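PDB 1FT5: cytochrome c-554 from Nitrosomonas europaea, which carries electrons in ammonia oxidation, accepting them directly from hydroxylamine oxidoreductase, with four covalently attached haems. Local coordinates for residues 4-9 with 97-102; 119-124 with 186-191. One frame throughout, in Å; residues are numbered along the deposited sequence.

Overall arrangement
Contact 1 is a surface contact between the loop before helix 9-14 and segment 97-102, which runs into helix 99-112. Contact 2 is partly buried and joins helix 118-123 to strand 188-189. Their centres lie about 14 Å apart, and both reach the same haem. Contact 1 supplies an axial histidine of the iron, whereas contact 2 grips a propionate at the haem rim. The chemistry differs with place: a charged pair carries 4-9 with 97-102, while a methyl on an aromatic face and a bridging water carry 119-124 with 186-191. The two contacts touch through a salt bridge between Asp-101 and Lys-124 and through Leu-121 packing on His-102.

Contact 1: 4-9 with 97-102; sequences PFEGRK and NFRGDH. With HEM (protoporphyrin IX containing Fe), chain E; PO4 (phosphate ion), chain C.
Pro-4 begins the contact loosely, its CD lying 4.2 Å from ND2 of Asn-97. The two side chains cross at about a right angle. Glu-6 carries the contact. Its CG is anti to its own carbonyl carbon (chi1 -79°), and the chain beyond runs extended toward helix 99-112. There the carboxylate meets the edge of the Arg-99 guanidinium, and the two planes are only 12° apart. The result is a two-pronged salt bridge. NH2 of Arg-99 donates to OE1 of Glu-6 at 2.8 Å, almost straight and in the guanidinium plane, and OE1 receives it on its syn lone pair. NE of Arg-99 donates to OE2 of Glu-6 at 2.5 Å, so short that the exact length is doubtful. Two such bonds fix the rotation of both flat groups. OE1 has a second cationic partner, Arg-96.

Further along, Arg-8 bends at chi3 and turns its guanidinium edge to a phosphate ion, probably from the crystallisation liquor. NE of Arg-8 gives a hydrogen bond to O3 of the phosphate at 2.8 Å, and NH2 gives one to O1 at 2.9 Å.

Across the contact, the segment that holds Arg-99 also faces the haem. Phe-98 brings CE1 to 3.7 Å from the haem CBB. His-102 binds the haem iron through ND1 at 2.1 Å, and Gln-126 accepts a bond from its NE2. His-15 is the other axial ligand. The salt bridge thus lies beside a bis-histidine c-type haem site, heme 1 of this multihaem cytochrome.

Contact 2: 119-124 with 186-191; sequences KDLAKK and GVFEGE. With HEM (protoporphyrin IX containing Fe), chain E.
Leu-121 of helix 118-123 lies against the ring of Phe-188 from strand 188-189, and the two side chains cross at about a right angle. The leucine CB points toward the strand. CG is anti to the carbonyl carbon (chi1 -58°) and comes to 3.8 Å from CE2 of Phe-188. From there the branches part. CD1 sits over the middle of the ring, 3.5 Å from its centroid and 13° off the normal. This is a CH-pi contact on the face. CD2 lies off the centre, by CE2 and CZ of Phe-188, 3.8 Å from the former, and also packs on His-102 and Asp-101 of helix 99-112.

The phenyl ring is held from both sides. CG1 of Val-187 lies over the centre of the face opposite CD1 of Leu-121. The ring edge is turned to the haem, with CE1 of Phe-188 3.9 Å from the haem C3D. The ring also meets that of the axial ligand His-102.

Polar contacts flank this apolar core. Glu-191 O and Lys-119 N are close, but their angle is too poor for a hydrogen bond. A water joins them instead: it accepts from Lys-119 N and donates to Glu-191 O at 2.6 Å. The same water donates to Glu-189 O. At the other end, the backbone N of Gly-186 and that of Val-187 both donate to one propionate oxygen, O2D, the former at 2.9 Å and the latter at 3.0 Å. Two N-H groups on one carboxylate oxygen probably help to stabilise its negative charge. The ring of Phe-188, held between Leu-121 and Val-187, sets its edge over one pyrrole of the haem, an apolar neighbour on the His-102 side.

Contact 1: 4-9 with 97-102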
# COMPACT_ATOMS: atom_id res chain seq x y z
N PRO A 4 2.47 -12.78 8.01
CA PRO A 4 1.80 -11.80 8.84
C PRO A 4 2.24 -10.37 8.51
O PRO A 4 3.36 -10.11 8.08
CB PRO A 4 2.24 -12.13 10.25
CG PRO A 4 2.97 -13.47 10.15
CD PRO A 4 3.46 -13.57 8.77
N PHE A 5 1.36 -9.43 8.72
CA PHE A 5 1.70 -8.02 8.62
C PHE A 5 2.44 -7.62 9.90
O PHE A 5 2.24 -8.24 10.98
CB PHE A 5 0.44 -7.18 8.62
CG PHE A 5 -0.26 -7.16 7.30
CD1 PHE A 5 -0.04 -6.07 6.42
CD2 PHE A 5 -1.08 -8.20 6.90
CE1 PHE A 5 -0.67 -6.08 5.13
CE2 PHE A 5 -1.68 -8.21 5.65
CZ PHE A 5 -1.48 -7.16 4.76
N GLU A 6 3.24 -6.56 9.82
CA GLU A 6 3.88 -6.04 11.02
C GLU A 6 3.80 -4.52 11.17
O GLU A 6 4.04 -3.98 12.26
CB GLU A 6 5.36 -6.40 11.12
CG GLU A 6 5.69 -7.75 11.56
CD GLU A 6 7.21 -7.87 11.62
OE1 GLU A 6 7.72 -8.18 12.72
OE2 GLU A 6 7.87 -7.61 10.57
N GLY A 7 3.48 -3.80 10.09
CA GLY A 7 3.47 -2.35 10.24
C GLY A 7 4.55 -1.69 9.42
O GLY A 7 5.45 -2.36 8.96
N ARG A 8 4.50 -0.37 9.36
CA ARG A 8 5.44 0.35 8.48
C ARG A 8 6.80 0.66 9.04
O ARG A 8 7.71 0.96 8.27
CB ARG A 8 4.88 1.74 8.10
CG ARG A 8 3.48 1.81 7.61
CD ARG A 8 3.18 3.27 7.23
NE ARG A 8 3.37 4.26 8.28
CZ ARG A 8 2.43 4.53 9.22
NH1 ARG A 8 1.24 3.87 9.23
NH2 ARG A 8 2.62 5.51 10.08
N LYS A 9 6.93 0.58 10.35
CA LYS A 9 8.15 1.07 11.00
C LYS A 9 9.44 0.57 10.43
O LYS A 9 10.29 1.38 10.04
CB LYS A 9 8.12 0.74 12.48
CG LYS A 9 9.42 1.15 13.23
CD LYS A 9 9.63 0.27 14.49
CE LYS A 9 8.84 0.83 15.65
NZ LYS A 9 9.14 0.14 16.98
N ASN A 97 7.97 -11.80 7.12
CA ASN A 97 8.92 -12.80 6.65
C ASN A 97 9.91 -12.26 5.64
O ASN A 97 11.07 -12.68 5.63
CB ASN A 97 8.20 -14.01 6.06
CG ASN A 97 7.40 -14.79 7.12
OD1 ASN A 97 7.62 -14.61 8.31
ND2 ASN A 97 6.46 -15.60 6.68
N PHE A 98 9.51 -11.31 4.81
CA PHE A 98 10.49 -10.86 3.83
C PHE A 98 11.39 -9.75 4.28
O PHE A 98 12.49 -9.61 3.70
CB PHE A 98 9.80 -10.55 2.44
CG PHE A 98 8.97 -9.25 2.35
CD1 PHE A 98 9.56 -7.99 2.48
CD2 PHE A 98 7.57 -9.29 2.04
CE1 PHE A 98 8.88 -6.80 2.31
CE2 PHE A 98 6.86 -8.07 1.87
CZ PHE A 98 7.49 -6.85 2.00
N ARG A 99 11.01 -8.99 5.30
CA ARG A 99 11.79 -7.84 5.71
C ARG A 99 13.18 -8.23 6.18
O ARG A 99 14.13 -7.49 5.94
CB ARG A 99 11.07 -7.06 6.79
CG ARG A 99 11.00 -7.75 8.11
CD ARG A 99 10.90 -6.69 9.20
NE ARG A 99 10.32 -7.23 10.42
CZ ARG A 99 11.05 -7.74 11.39
NH1 ARG A 99 12.39 -7.77 11.26
NH2 ARG A 99 10.46 -8.26 12.46
N GLY A 100 13.29 -9.41 6.81
CA GLY A 100 14.60 -9.87 7.28
C GLY A 100 15.50 -10.22 6.10
O GLY A 100 16.76 -10.11 6.24
N ASP A 101 14.93 -10.69 4.97
CA ASP A 101 15.68 -11.00 3.74
C ASP A 101 16.18 -9.65 3.13
O ASP A 101 17.25 -9.62 2.50
CB ASP A 101 14.82 -11.70 2.68
CG ASP A 101 14.75 -13.21 2.83
OD1 ASP A 101 14.54 -13.65 3.95
OD2 ASP A 101 14.88 -13.94 1.81
N HIS A 102 15.41 -8.56 3.26
CA HIS A 102 15.93 -7.26 2.72
C HIS A 102 17.20 -6.89 3.49
O HIS A 102 18.18 -6.43 2.88
CB HIS A 102 14.92 -6.11 2.85
CG HIS A 102 13.77 -6.27 1.90
ND1 HIS A 102 12.99 -5.20 1.47
CD2 HIS A 102 13.29 -7.43 1.39
CE1 HIS A 102 12.06 -5.77 0.69
NE2 HIS A 102 12.19 -7.09 0.61
CHA HEM E . 14.49 -3.32 -1.56
CHB HEM E . 10.06 -2.73 0.29
CHC HEM E . 11.89 -3.40 4.75
CHD HEM E . 16.40 -2.96 2.89
C1A HEM E . 13.12 -3.15 -1.44
C2A HEM E . 12.21 -3.06 -2.57
C3A HEM E . 10.96 -2.82 -2.03
C4A HEM E . 11.12 -2.84 -0.62
CMA HEM E . 9.62 -2.62 -2.75
CAA HEM E . 12.57 -3.20 -4.02
CBA HEM E . 12.60 -4.67 -4.44
CGA HEM E . 12.77 -4.89 -5.93
O1A HEM E . 13.95 -4.67 -6.43
O2A HEM E . 11.80 -5.28 -6.65
C1B HEM E . 10.20 -2.85 1.66
C2B HEM E . 9.11 -2.92 2.56
C3B HEM E . 9.59 -3.22 3.81
C4B HEM E . 11.03 -3.29 3.68
CMB HEM E . 7.62 -2.71 2.18
CAB HEM E . 8.79 -3.43 5.14
CBB HEM E . 8.04 -4.76 5.22
C1C HEM E . 13.26 -3.28 4.62
C2C HEM E . 14.17 -3.20 5.77
C3C HEM E . 15.41 -2.98 5.23
C4C HEM E . 15.30 -3.01 3.81
CMC HEM E . 13.78 -3.29 7.27
CAC HEM E . 16.70 -2.65 6.00
CBC HEM E . 17.29 -3.63 6.99
C1D HEM E . 16.25 -3.10 1.51
C2D HEM E . 17.32 -3.18 0.59
C3D HEM E . 16.79 -3.32 -0.64
C4D HEM E . 15.36 -3.32 -0.48
CMD HEM E . 18.84 -3.12 1.00
CAD HEM E . 17.58 -3.28 -1.91
CBD HEM E . 17.85 -1.89 -2.42
CGD HEM E . 18.61 -1.72 -3.74
O1D HEM E . 19.22 -0.64 -3.84
O2D HEM E . 18.52 -2.59 -4.61
NA HEM E . 12.44 -3.02 -0.24
NB HEM E . 11.41 -3.07 2.34
NC HEM E . 13.96 -3.15 3.41
ND HEM E . 15.05 -3.22 0.82
FE HEM E . 13.24 -3.13 1.58
P PO4 C . 6.44 6.16 9.00
O1 PO4 C . 5.19 6.81 9.63
O2 PO4 C . 7.27 5.48 10.14
O3 PO4 C . 6.07 5.10 7.93
O4 PO4 C . 7.26 7.26 8.28

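Contact 2: 119-124 with 186-191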
# COMPACT_ATOMS: atom_id res chain seq x y z
N LYS A 119 12.52 -14.08 -6.58
CA LYS A 119 11.70 -15.26 -6.28
C LYS A 119 11.76 -15.59 -4.79
O LYS A 119 10.77 -16.02 -4.20
CB LYS A 119 12.20 -16.48 -7.08
CG LYS A 119 11.44 -17.77 -6.78
CD LYS A 119 12.09 -18.96 -7.53
CE LYS A 119 11.99 -18.76 -9.06
NZ LYS A 119 12.60 -19.90 -9.86
N ASP A 120 12.93 -15.41 -4.18
CA ASP A 120 13.08 -15.68 -2.75
C ASP A 120 12.15 -14.78 -1.95
O ASP A 120 11.60 -15.20 -0.95
CB ASP A 120 14.52 -15.44 -2.25
CG ASP A 120 15.51 -16.50 -2.71
OD1 ASP A 120 16.66 -16.44 -2.24
OD2 ASP A 120 15.17 -17.35 -3.51
N LEU A 121 12.02 -13.51 -2.37
CA LEU A 121 11.13 -12.57 -1.67
C LEU A 121 9.67 -12.89 -1.94
O LEU A 121 8.84 -12.78 -1.02
CB LEU A 121 11.38 -11.12 -2.13
CG LEU A 121 12.83 -10.63 -1.92
CD1 LEU A 121 12.91 -9.28 -2.54
CD2 LEU A 121 13.17 -10.56 -0.45
N ALA A 122 9.33 -13.28 -3.17
CA ALA A 122 7.93 -13.59 -3.48
C ALA A 122 7.49 -14.80 -2.64
O ALA A 122 6.35 -14.85 -2.18
CB ALA A 122 7.76 -13.90 -4.94
N LYS A 123 8.42 -15.74 -2.41
CA LYS A 123 8.10 -16.92 -1.61
C LYS A 123 7.75 -16.55 -0.19
O LYS A 123 6.96 -17.26 0.46
CB LYS A 123 9.26 -17.95 -1.65
CG LYS A 123 9.34 -18.67 -2.98
CD LYS A 123 10.35 -19.83 -2.91
CE LYS A 123 10.05 -20.77 -1.73
NZ LYS A 123 10.26 -22.25 -2.01
N LYS A 124 8.30 -15.42 0.30
CA LYS A 124 8.09 -14.96 1.64
C LYS A 124 6.97 -13.92 1.74
O LYS A 124 6.82 -13.29 2.75
CB LYS A 124 9.40 -14.42 2.22
CG LYS A 124 10.40 -15.57 2.50
CD LYS A 124 11.43 -15.20 3.52
CE LYS A 124 12.30 -16.40 3.79
NZ LYS A 124 13.56 -16.08 4.49
N GLY A 186 20.24 -2.43 -6.99
CA GLY A 186 19.99 -3.67 -7.69
C GLY A 186 20.32 -4.93 -6.93
O GLY A 186 20.77 -5.92 -7.52
N VAL A 187 20.11 -4.90 -5.62
CA VAL A 187 20.35 -6.06 -4.76
C VAL A 187 19.50 -7.21 -5.28
O VAL A 187 19.95 -8.35 -5.33
CB VAL A 187 19.93 -5.74 -3.31
CG1 VAL A 187 19.97 -7.01 -2.43
CG2 VAL A 187 20.82 -4.64 -2.75
N PHE A 188 18.23 -6.97 -5.64
CA PHE A 188 17.39 -8.07 -6.11
C PHE A 188 17.32 -8.14 -7.59
O PHE A 188 17.36 -7.10 -8.25
CB PHE A 188 15.98 -7.92 -5.47
CG PHE A 188 16.01 -8.02 -3.97
CD1 PHE A 188 15.92 -6.89 -3.20
CD2 PHE A 188 16.24 -9.26 -3.35
CE1 PHE A 188 16.06 -6.95 -1.80
CE2 PHE A 188 16.38 -9.34 -1.96
CZ PHE A 188 16.30 -8.21 -1.20
N GLU A 189 17.20 -9.36 -8.13
CA GLU A 189 17.13 -9.54 -9.57
C GLU A 189 16.16 -10.61 -10.02
O GLU A 189 15.70 -11.42 -9.23
CB GLU A 189 18.53 -9.86 -10.12
CG GLU A 189 19.23 -10.97 -9.42
CD GLU A 189 20.48 -11.43 -10.18
OE1 GLU A 189 20.83 -10.79 -11.20
OE2 GLU A 189 21.07 -12.44 -9.77
N GLY A 190 15.81 -10.56 -11.30
CA GLY A 190 14.95 -11.56 -11.89
C GLY A 190 13.48 -11.47 -11.55
O GLY A 190 13.04 -10.48 -10.96
N GLU A 191 12.73 -12.49 -11.98
CA GLU A 191 11.29 -12.56 -11.77
C GLU A 191 10.87 -13.20 -10.46
O GLU A 191 11.61 -13.97 -9.86
CB GLU A 191 10.67 -13.34 -12.92
CG GLU A 191 10.85 -12.68 -14.26
CD GLU A 191 9.98 -11.45 -14.45
OE1 GLU A 191 8.91 -11.36 -13.82
OE2 GLU A 191 10.37 -10.58 -15.24
CHA HEM E . 14.49 -3.32 -1.56
CHB HEM E . 10.06 -2.73 0.29
CHC HEM E . 11.89 -3.40 4.75
CHD HEM E . 16.40 -2.96 2.89
C1A HEM E . 13.12 -3.15 -1.44
C2A HEM E . 12.21 -3.06 -2.57
C3A HEM E . 10.96 -2.82 -2.03
C4A HEM E . 11.12 -2.84 -0.62
CMA HEM E . 9.62 -2.62 -2.75
CAA HEM E . 12.57 -3.20 -4.02
CBA HEM E . 12.60 -4.67 -4.44
CGA HEM E . 12.77 -4.89 -5.93
O1A HEM E . 13.95 -4.67 -6.43
O2A HEM E . 11.80 -5.28 -6.65
C1B HEM E . 10.20 -2.85 1.66
C2B HEM E . 9.11 -2.92 2.56
C3B HEM E . 9.59 -3.22 3.81
C4B HEM E . 11.03 -3.29 3.68
CMB HEM E . 7.62 -2.71 2.18
CAB HEM E . 8.79 -3.43 5.14
CBB HEM E . 8.04 -4.76 5.22
C1C HEM E . 13.26 -3.28 4.62
C2C HEM E . 14.17 -3.20 5.77
C3C HEM E . 15.41 -2.98 5.23
C4C HEM E . 15.30 -3.01 3.81
CMC HEM E . 13.78 -3.29 7.27
CAC HEM E . 16.70 -2.65 6.00
CBC HEM E . 17.29 -3.63 6.99
C1D HEM E . 16.25 -3.10 1.51
C2D HEM E . 17.32 -3.18 0.59
C3D HEM E . 16.79 -3.32 -0.64
C4D HEM E . 15.36 -3.32 -0.48
CMD HEM E . 18.84 -3.12 1.00
CAD HEM E . 17.58 -3.28 -1.91
CBD HEM E . 17.85 -1.89 -2.42
CGD HEM E . 18.61 -1.72 -3.74
O1D HEM E . 19.22 -0.64 -3.84
O2D HEM E . 18.52 -2.59 -4.61
NA HEM E . 12.44 -3.02 -0.24
NB HEM E . 11.41 -3.07 2.34
NC HEM E . 13.96 -3.15 3.41
ND HEM E . 15.05 -3.22 0.82
FE HEM E . 13.24 -3.13 1.58
O HOH W 1 14.12 -14.26 -9.36